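Local coordinates for protein vacuolar aminopeptidase 1 (Saccharomyces cerevisiae, PDB 5JGF) that removes N-terminal amino acids from peptides and proteins in the yeast vacuole as a zinc-dependent, dodecameric aminopeptidase, and is the major cargo of the cytoplasm-to-vacuole targeting pathway, at residues Ala226-Val230 / Ser231-Gln235; Lys279-Thr283 / Glu284-Leu288; Met379-Val383 / Val384-Leu388. All coordinates share one frame; numbering follows the deposited sequence.

Interaction 1 (Ala226-Val230 / Ser231-Gln235); sequences AGVEV and SELIQ
Glu232 reaches back along the chain to grip the backbone of Glu229, in a short turn that shows how a buried carboxylate can hold a connection in shape. Its CG lies anti to the carbonyl carbon (chi1 -54°) and the chain then runs extended, which carries OE1 to Glu229 N at 2.8 Å. The bond is nearly straight (174° at the hydrogen) and uses the anti side of the carboxylate, somewhat out of its plane. The same oxygen rests against Val228 CB. In return Glu232 N donates to Glu229 O at 2.9 Å, and Leu233 N bonds to Val230 O at 3.0 Å as the 3-10 turn passes into strand 233-242. On the apolar side, Val228 CG2 meets Leu233 CD2 at 3.8 Å, while Val230 turns to Leu219 and Ala223 of helix 216-226. That helix ends in a Schellman motif with Gly227 at C-prime. The Glu229 chain bends at chi2, leaving its OE2 5.2 Å from Glu232 OE1, without contact. Glu232 OE1 also forms a salt bridge with Lys142, and OE2 accepts from Lys143 N. With both oxygens so engaged, the buried acid is probably stabilised as the anion and fixes the turn to the neighbouring hairpin.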
ATOM      1  N   ALA D 226      57.169  10.998   6.851  1.00 22.08           N
ATOM      2  CA  ALA D 226      57.939   9.992   7.575  1.00 22.86           C
ATOM      3  C   ALA D 226      59.445  10.172   7.408  1.00 25.28           C
ATOM      4  O   ALA D 226      60.228   9.663   8.212  1.00 25.53           O
ATOM      5  CB  ALA D 226      57.531   8.598   7.110  1.00 21.16           C
ATOM      6  N   GLY D 227      59.847  10.892   6.366  1.00 25.43           N
ATOM      7  CA  GLY D 227      61.260  11.108   6.126  1.00 27.06           C
ATOM      8  C   GLY D 227      61.923   9.942   5.414  1.00 27.71           C
ATOM      9  O   GLY D 227      63.071   9.602   5.697  1.00 28.03           O
ATOM     10  N   VAL D 228      61.197   9.319   4.492  1.00 26.59           N
ATOM     11  CA  VAL D 228      61.736   8.194   3.735  1.00 26.68           C
ATOM     12  C   VAL D 228      61.467   8.412   2.254  1.00 27.49           C
ATOM     13  O   VAL D 228      60.780   9.362   1.875  1.00 27.26           O
ATOM     14  CB  VAL D 228      61.092   6.856   4.166  1.00 25.72           C
ATOM     15  CG1 VAL D 228      61.329   6.619   5.649  1.00 24.78           C
ATOM     16  CG2 VAL D 228      59.600   6.870   3.854  1.00 25.39           C
ATOM     17  N   GLU D 229      62.013   7.536   1.417  1.00 26.97           N
ATOM     18  CA  GLU D 229      61.812   7.641  -0.022  1.00 28.55           C
ATOM     19  C   GLU D 229      60.580   6.835  -0.422  1.00 26.19           C
ATOM     20  O   GLU D 229      60.247   5.843   0.224  1.00 24.45           O
ATOM     21  CB  GLU D 229      63.034   7.104  -0.774  1.00 31.54           C
ATOM     22  CG  GLU D 229      64.335   7.828  -0.463  1.00 38.37           C
ATOM     23  CD  GLU D 229      64.252   9.315  -0.737  1.00 42.41           C
ATOM     24  OE1 GLU D 229      63.840   9.693  -1.854  1.00 44.74           O
ATOM     25  OE2 GLU D 229      64.603  10.108   0.163  1.00 46.10           O
ATOM     26  N   VAL D 230      59.906   7.264  -1.485  1.00 25.28           N
ATOM     27  CA  VAL D 230      58.718   6.563  -1.963  1.00 25.01           C
ATOM     28  C   VAL D 230      59.043   5.098  -2.271  1.00 26.44           C
ATOM     29  O   VAL D 230      58.264   4.203  -1.945  1.00 25.74           O
ATOM     30  CB  VAL D 230      58.136   7.239  -3.233  1.00 24.02           C
ATOM     31  CG1 VAL D 230      57.035   6.372  -3.838  1.00 24.36           C
ATOM     32  CG2 VAL D 230      57.572   8.613  -2.877  1.00 23.61           C
ATOM     33  N   SER D 231      60.196   4.859  -2.887  1.00 25.65           N
ATOM     34  CA  SER D 231      60.610   3.500  -3.234  1.00 26.16           C
ATOM     35  C   SER D 231      60.698   2.594  -2.009  1.00 25.21           C
ATOM     36  O   SER D 231      60.591   1.372  -2.119  1.00 24.98           O
ATOM     37  CB  SER D 231      61.972   3.524  -3.933  1.00 26.91           C
ATOM     38  OG  SER D 231      62.976   4.033  -3.068  1.00 25.18           O
ATOM     39  N   GLU D 232      60.883   3.199  -0.841  1.00 24.32           N
ATOM     40  CA  GLU D 232      61.008   2.439   0.395  1.00 26.21           C
ATOM     41  C   GLU D 232      59.678   2.052   1.042  1.00 25.70           C
ATOM     42  O   GLU D 232      59.647   1.214   1.941  1.00 26.75           O
ATOM     43  CB  GLU D 232      61.875   3.223   1.384  1.00 27.55           C
ATOM     44  CG  GLU D 232      63.224   3.620   0.790  1.00 30.17           C
ATOM     45  CD  GLU D 232      64.090   4.416   1.748  1.00 33.20           C
ATOM     46  OE1 GLU D 232      63.617   5.447   2.269  1.00 31.56           O
ATOM     47  OE2 GLU D 232      65.251   4.013   1.971  1.00 35.61           O
ATOM     48  N   LEU D 233      58.584   2.654   0.586  1.00 23.73           N
ATOM     49  CA  LEU D 233      57.267   2.342   1.142  1.00 23.63           C
ATOM     50  C   LEU D 233      56.790   0.965   0.679  1.00 23.66           C
ATOM     51  O   LEU D 233      56.772   0.683  -0.519  1.00 23.59           O
ATOM     52  CB  LEU D 233      56.247   3.400   0.715  1.00 23.19           C
ATOM     53  CG  LEU D 233      56.509   4.857   1.109  1.00 23.36           C
ATOM     54  CD1 LEU D 233      55.413   5.734   0.518  1.00 23.16           C
ATOM     55  CD2 LEU D 233      56.548   4.998   2.626  1.00 23.65           C
ATOM     56  N   ILE D 234      56.402   0.115   1.631  1.00 23.93           N
ATOM     57  CA  ILE D 234      55.919  -1.232   1.313  1.00 24.15           C
ATOM     58  C   ILE D 234      54.433  -1.450   1.602  1.00 22.14           C
ATOM     59  O   ILE D 234      53.767  -2.196   0.887  1.00 22.38           O
ATOM     60  CB  ILE D 234      56.734  -2.314   2.067  1.00 27.03           C
ATOM     61  CG1 ILE D 234      57.958  -2.693   1.239  1.00 29.12           C
ATOM     62  CG2 ILE D 234      55.892  -3.551   2.324  1.00 29.60           C
ATOM     63  CD1 ILE D 234      59.224  -2.133   1.778  1.00 31.66           C
ATOM     64  N   GLN D 235      53.927  -0.818   2.657  1.00 20.89           N
ATOM     65  CA  GLN D 235      52.515  -0.929   3.028  1.00 20.36           C
ATOM     66  C   GLN D 235      52.128   0.183   3.992  1.00 20.41           C
ATOM     67  O   GLN D 235      52.988   0.877   4.532  1.00 19.72           O
ATOM     68  CB  GLN D 235      52.217  -2.282   3.690  1.00 19.37           C
ATOM     69  CG  GLN D 235      51.567  -3.313   2.768  1.00 19.21           C
ATOM     70  CD  GLN D 235      50.363  -2.758   2.024  1.00 21.28           C
ATOM     71  OE1 GLN D 235      49.682  -1.852   2.510  1.00 21.12           O
ATOM     72  NE2 GLN D 235      50.090  -3.303   0.844  1.00 20.26           N
TER

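Interaction 2 (Lys279-Thr283 / Glu284-Leu288); sequences KDVNT and EESDL
Asn282 meets both Glu284 and Glu285 in the surface loop between helix 261-278 and strand 289-295, an example of how a single backbone carbonyl can organise a turn. With CG anti to the backbone N (chi1 -176°), the amide of Asn282 is set beside its carbonyl carbon and turned towards the two glutamates. Glu285 OE1 lies over the face of this amide, almost straight above Asn282 CG at 3.4 Å, with the carboxylate plane turned 44° from that of the amide. On the Glu284 side, Asn282 OD1 lies near Glu284 N, but the oxygen is modelled too close to a neighbour, so this apparent bond is doubtful.

The backbone supplies the firmer grip. Asn282 O accepts from the residues three and four places on: Ser286 N, at 3.0 Å, arrives almost in line with the carbonyl, whereas Glu285 N, also at 3.0 Å, comes from above its plane. At the end of the turn, Ser286 CB lies 4.1 Å from Val281 CG1, and Ser286 OG accepts from Leu288 N at 3.1 Å in an ST turn.

The hydroxyl of Thr283 and the bent chain of Glu284 meet through a water, which accepts from Thr283 OG1 at 2.5 Å and donates to Glu284 OE2 at 2.8 Å. Val281 and Thr283 rest on Ile74 of strand 69-76, and Asn78 ND2 donates a hydrogen bond to Glu285 O. Glu284 OE2 also lies close to Asp57 OD1, a like-charged neighbour that could raise its proton affinity; the bound water may help this acid keep its place, while the doubly gripped carbonyl sets the course of the turn.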
ATOM      1  N   LYS D 279      53.243   6.309  41.016  1.00 24.71           N
ATOM      2  CA  LYS D 279      54.224   7.226  41.588  1.00 28.46           C
ATOM      3  C   LYS D 279      54.503   6.948  43.061  1.00 30.79           C
ATOM      4  O   LYS D 279      55.626   7.139  43.529  1.00 32.06           O
ATOM      5  CB  LYS D 279      53.755   8.672  41.414  1.00 26.91           C
ATOM      6  N   ASP D 280      53.488   6.497  43.791  1.00 31.16           N
ATOM      7  CA  ASP D 280      53.663   6.222  45.211  1.00 33.06           C
ATOM      8  C   ASP D 280      53.738   4.745  45.543  1.00 32.03           C
ATOM      9  O   ASP D 280      53.705   4.370  46.714  1.00 32.51           O
ATOM     10  CB  ASP D 280      52.529   6.851  46.018  1.00 35.85           C
ATOM     11  CG  ASP D 280      52.521   8.354  45.921  1.00 39.84           C
ATOM     12  OD1 ASP D 280      53.622   8.946  45.897  1.00 42.53           O
ATOM     13  OD2 ASP D 280      51.423   8.945  45.876  1.00 41.25           O
ATOM     14  N   VAL D 281      53.843   3.904  44.524  1.00 31.02           N
ATOM     15  CA  VAL D 281      53.914   2.474  44.766  1.00 30.00           C
ATOM     16  C   VAL D 281      55.337   1.951  44.741  1.00 30.09           C
ATOM     17  O   VAL D 281      56.071   2.187  43.780  1.00 29.69           O
ATOM     18  CB  VAL D 281      53.140   1.672  43.711  1.00 28.54           C
ATOM     19  CG1 VAL D 281      53.395   0.186  43.911  1.00 27.50           C
ATOM     20  CG2 VAL D 281      51.662   1.973  43.822  1.00 28.81           C
ATOM     21  N   ASN D 282      55.751   1.254  45.793  1.00 29.13           N
ATOM     22  CA  ASN D 282      57.086   0.675  45.757  1.00 26.18           C
ATOM     23  C   ASN D 282      56.841  -0.817  45.645  1.00 26.81           C
ATOM     24  O   ASN D 282      56.300  -1.454  46.554  1.00 27.71           O
ATOM     25  CB  ASN D 282      57.919   1.009  46.998  1.00 30.87           C
ATOM     26  CG  ASN D 282      59.335   0.479  46.883  1.00 27.19           C
ATOM     27  OD1 ASN D 282      59.558  -0.734  46.966  1.00 31.57           O
ATOM     28  ND2 ASN D 282      60.297   1.375  46.645  1.00 29.49           N
ATOM     29  N   THR D 283      57.214  -1.357  44.494  1.00 28.66           N
ATOM     30  CA  THR D 283      57.020  -2.762  44.209  1.00 29.46           C
ATOM     31  C   THR D 283      57.731  -3.691  45.182  1.00 29.10           C
ATOM     32  O   THR D 283      57.330  -4.839  45.342  1.00 28.83           O
ATOM     33  CB  THR D 283      57.451  -3.064  42.774  1.00 30.05           C
ATOM     34  OG1 THR D 283      58.751  -2.509  42.539  1.00 33.53           O
ATOM     35  CG2 THR D 283      56.459  -2.421  41.803  1.00 30.88           C
ATOM     36  N   GLU D 284      58.772  -3.201  45.847  1.00 31.14           N
ATOM     37  CA  GLU D 284      59.507  -4.024  46.810  1.00 33.37           C
ATOM     38  C   GLU D 284      58.658  -4.314  48.045  1.00 32.61           C
ATOM     39  O   GLU D 284      58.844  -5.330  48.716  1.00 31.71           O
ATOM     40  CB  GLU D 284      60.791  -3.307  47.242  1.00 36.91           C
ATOM     41  CG  GLU D 284      61.707  -2.937  46.092  1.00 44.18           C
ATOM     42  CD  GLU D 284      62.778  -3.977  45.840  1.00 48.18           C
ATOM     43  OE1 GLU D 284      63.733  -4.043  46.643  1.00 50.72           O
ATOM     44  OE2 GLU D 284      62.664  -4.729  44.850  1.00 50.04           O
ATOM     45  N   GLU D 285      57.720  -3.415  48.330  1.00 32.98           N
ATOM     46  CA  GLU D 285      56.848  -3.536  49.496  1.00 35.14           C
ATOM     47  C   GLU D 285      55.421  -4.000  49.189  1.00 33.47           C
ATOM     48  O   GLU D 285      54.797  -4.704  49.987  1.00 35.80           O
ATOM     49  CB  GLU D 285      56.794  -2.185  50.218  1.00 40.78           C
ATOM     50  CG  GLU D 285      58.084  -1.803  50.938  1.00 50.05           C
ATOM     51  CD  GLU D 285      58.266  -0.300  51.071  1.00 55.33           C
ATOM     52  OE1 GLU D 285      59.056   0.273  50.289  1.00 58.64           O
ATOM     53  OE2 GLU D 285      57.619   0.312  51.948  1.00 59.01           O
ATOM     54  N   SER D 286      54.916  -3.614  48.025  1.00 29.30           N
ATOM     55  CA  SER D 286      53.551  -3.940  47.614  1.00 25.07           C
ATOM     56  C   SER D 286      53.212  -5.419  47.424  1.00 23.43           C
ATOM     57  O   SER D 286      54.055  -6.218  47.016  1.00 21.30           O
ATOM     58  CB  SER D 286      53.223  -3.183  46.321  1.00 25.38           C
ATOM     59  OG  SER D 286      51.908  -3.470  45.882  1.00 23.04           O
ATOM     60  N   ASP D 287      51.961  -5.768  47.719  1.00 20.65           N
ATOM     61  CA  ASP D 287      51.475  -7.134  47.553  1.00 20.89           C
ATOM     62  C   ASP D 287      50.343  -7.160  46.523  1.00 19.38           C
ATOM     63  O   ASP D 287      49.530  -8.083  46.498  1.00 18.27           O
ATOM     64  CB  ASP D 287      50.972  -7.705  48.885  1.00 21.45           C
ATOM     65  CG  ASP D 287      49.835  -6.894  49.485  1.00 24.81           C
ATOM     66  OD1 ASP D 287      49.329  -7.294  50.555  1.00 24.86           O
ATOM     67  OD2 ASP D 287      49.446  -5.860  48.900  1.00 24.07           O
ATOM     68  N   LEU D 288      50.305  -6.147  45.663  1.00 19.18           N
ATOM     69  CA  LEU D 288      49.262  -6.061  44.644  1.00 19.12           C
ATOM     70  C   LEU D 288      49.758  -6.278  43.217  1.00 19.00           C
ATOM     71  O   LEU D 288      50.953  -6.181  42.932  1.00 18.77           O
ATOM     72  CB  LEU D 288      48.574  -4.693  44.721  1.00 18.49           C
ATOM     73  CG  LEU D 288      47.910  -4.314  46.047  1.00 19.65           C
ATOM     74  CD1 LEU D 288      47.475  -2.857  45.995  1.00 21.16           C
ATOM     75  CD2 LEU D 288      46.723  -5.221  46.313  1.00 20.31           C
TER
HETATM   76  O   HOH W   1      60.678  -4.105  42.987  1.00 39.09           O

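Interaction 3 (Met379-Val383 / Val384-Leu388); sequences MATDV and VGTAL
The N-terminus of helix 383-396 is closed by an N-cap, a clear case of a side chain standing in for the missing preceding turn. Asp382 occupies the cap position, and its OD1 accepts from Gly385 N at 2.6 Å, the amide arriving nearly along the C-O axis. The placement follows from chi1 of 62°, which sets CG between the backbone N and the carbonyl carbon and brings the carboxylate round to the first turn. Gly385, at the N3 position, brings its backbone N and CA close against Asp382 OD1. OD2 forms a salt bridge with Arg426 of strand 426-434, so the cap is tied to the sheet as well; helix dipole and arginine together probably stabilise its negative charge.

Within the first turn, Val383 O receives Ala387 N at 3.1 Å. Val383 and Ala387 also pack on Met236 and Leu139 of a neighbouring subunit, placing this helix end at a contact between protomers of the dodecamer. Ahead of the cap, Thr381 OG1 bonds to Ser372 O and Asp429 N, anchoring the approach to the helix, while its CG2 lies 3.4 Å from Thr386 OG1, the two side chains crossing at about a right angle. Asp382 O takes two bonds from Thr386: the backbone N enters almost in line with the carbonyl, and OG1 donates from above its plane at 2.9 Å.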
ATOM      1  N   MET D 379      25.943  -5.830  29.669  1.00 15.17           N
ATOM      2  CA  MET D 379      26.964  -5.366  30.612  1.00 15.63           C
ATOM      3  C   MET D 379      27.213  -6.516  31.590  1.00 14.88           C
ATOM      4  O   MET D 379      26.314  -7.309  31.848  1.00 15.94           O
ATOM      5  CB  MET D 379      26.469  -4.141  31.384  1.00 14.15           C
ATOM      6  CG  MET D 379      26.104  -2.938  30.516  1.00 16.24           C
ATOM      7  SD  MET D 379      27.513  -2.276  29.607  1.00 19.08           S
ATOM      8  CE  MET D 379      26.711  -1.698  28.108  1.00 19.24           C
ATOM      9  N   ALA D 380      28.423  -6.603  32.131  1.00 14.91           N
ATOM     10  CA  ALA D 380      28.768  -7.676  33.070  1.00 15.61           C
ATOM     11  C   ALA D 380      28.483  -7.301  34.526  1.00 15.63           C
ATOM     12  O   ALA D 380      28.562  -8.148  35.422  1.00 14.12           O
ATOM     13  CB  ALA D 380      30.237  -8.045  32.910  1.00 14.03           C
ATOM     14  N   THR D 381      28.151  -6.033  34.749  1.00 15.16           N
ATOM     15  CA  THR D 381      27.861  -5.508  36.082  1.00 15.50           C
ATOM     16  C   THR D 381      26.847  -6.359  36.852  1.00 17.42           C
ATOM     17  O   THR D 381      25.786  -6.708  36.323  1.00 16.12           O
ATOM     18  CB  THR D 381      27.324  -4.063  35.983  1.00 15.24           C
ATOM     19  OG1 THR D 381      28.256  -3.260  35.247  1.00 15.59           O
ATOM     20  CG2 THR D 381      27.131  -3.458  37.371  1.00 17.16           C
ATOM     21  N   ASP D 382      27.181  -6.701  38.096  1.00 15.57           N
ATOM     22  CA  ASP D 382      26.286  -7.496  38.935  1.00 16.76           C
ATOM     23  C   ASP D 382      26.051  -6.796  40.276  1.00 16.64           C
ATOM     24  O   ASP D 382      26.624  -5.734  40.536  1.00 16.62           O
ATOM     25  CB  ASP D 382      26.840  -8.914  39.157  1.00 17.67           C
ATOM     26  CG  ASP D 382      28.182  -8.926  39.877  1.00 20.28           C
ATOM     27  OD1 ASP D 382      28.593  -7.879  40.416  1.00 18.63           O
ATOM     28  OD2 ASP D 382      28.820 -10.000  39.910  1.00 20.24           O
ATOM     29  N   VAL D 383      25.216  -7.392  41.124  1.00 16.81           N
ATOM     30  CA  VAL D 383      24.878  -6.785  42.409  1.00 16.46           C
ATOM     31  C   VAL D 383      26.070  -6.570  43.337  1.00 16.89           C
ATOM     32  O   VAL D 383      26.163  -5.533  43.992  1.00 16.46           O
ATOM     33  CB  VAL D 383      23.773  -7.605  43.139  1.00 18.54           C
ATOM     34  CG1 VAL D 383      24.315  -8.949  43.599  1.00 18.08           C
ATOM     35  CG2 VAL D 383      23.216  -6.800  44.305  1.00 18.97           C
ATOM     36  N   VAL D 384      26.985  -7.536  43.397  1.00 15.59           N
ATOM     37  CA  VAL D 384      28.161  -7.388  44.252  1.00 16.11           C
ATOM     38  C   VAL D 384      29.082  -6.305  43.692  1.00 16.75           C
ATOM     39  O   VAL D 384      29.611  -5.482  44.439  1.00 16.85           O
ATOM     40  CB  VAL D 384      28.940  -8.715  44.369  1.00 15.84           C
ATOM     41  CG1 VAL D 384      30.261  -8.490  45.098  1.00 17.19           C
ATOM     42  CG2 VAL D 384      28.100  -9.734  45.120  1.00 17.26           C
ATOM     43  N   GLY D 385      29.264  -6.304  42.375  1.00 16.47           N
ATOM     44  CA  GLY D 385      30.116  -5.306  41.751  1.00 15.94           C
ATOM     45  C   GLY D 385      29.564  -3.905  41.932  1.00 16.43           C
ATOM     46  O   GLY D 385      30.318  -2.947  42.105  1.00 16.15           O
ATOM     47  N   THR D 386      28.242  -3.779  41.888  1.00 16.48           N
ATOM     48  CA  THR D 386      27.604  -2.482  42.070  1.00 16.45           C
ATOM     49  C   THR D 386      27.881  -2.008  43.495  1.00 17.77           C
ATOM     50  O   THR D 386      28.266  -0.859  43.715  1.00 17.10           O
ATOM     51  CB  THR D 386      26.077  -2.574  41.847  1.00 18.30           C
ATOM     52  OG1 THR D 386      25.814  -2.920  40.481  1.00 19.92           O
ATOM     53  CG2 THR D 386      25.404  -1.244  42.164  1.00 15.97           C
ATOM     54  N   ALA D 387      27.696  -2.908  44.456  1.00 17.34           N
ATOM     55  CA  ALA D 387      27.933  -2.584  45.858  1.00 18.00           C
ATOM     56  C   ALA D 387      29.393  -2.197  46.088  1.00 17.15           C
ATOM     57  O   ALA D 387      29.684  -1.243  46.812  1.00 17.93           O
ATOM     58  CB  ALA D 387      27.561  -3.777  46.738  1.00 16.31           C
ATOM     59  N   LEU D 388      30.307  -2.934  45.464  1.00 17.46           N
ATOM     60  CA  LEU D 388      31.732  -2.661  45.613  1.00 17.95           C
ATOM     61  C   LEU D 388      32.099  -1.272  45.117  1.00 17.66           C
ATOM     62  O   LEU D 388      32.837  -0.547  45.780  1.00 16.36           O
ATOM     63  CB  LEU D 388      32.560  -3.716  44.874  1.00 17.77           C
ATOM     64  CG  LEU D 388      34.078  -3.507  44.949  1.00 21.59           C
ATOM     65  CD1 LEU D 388      34.776  -4.844  45.010  1.00 23.66           C
ATOM     66  CD2 LEU D 388      34.551  -2.698  43.752  1.00 22.51           C
TER

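How the interactions relate
Followed from the N terminus, the three contacts come in series; each is a local contact, two turns and a helix start, and none nests within or crosses another. Interaction 1 joins helix 216-226 to strand 233-242 of the antiparallel sheet. Interaction 2 lies in the connection from helix 261-278 to strand 289-295 of the mixed sheet, and interaction 3 begins helix 383-396 after strand 369-372 of that same sheet. Interactions 1 and 3 lie on opposite sides of the chain's centre, their own centres about 50 Å apart, whereas the nearest atoms of interactions 2 and 3 are about 12 Å apart. Between subunits, however, Gln235 from one copy packs against Thr386 of another.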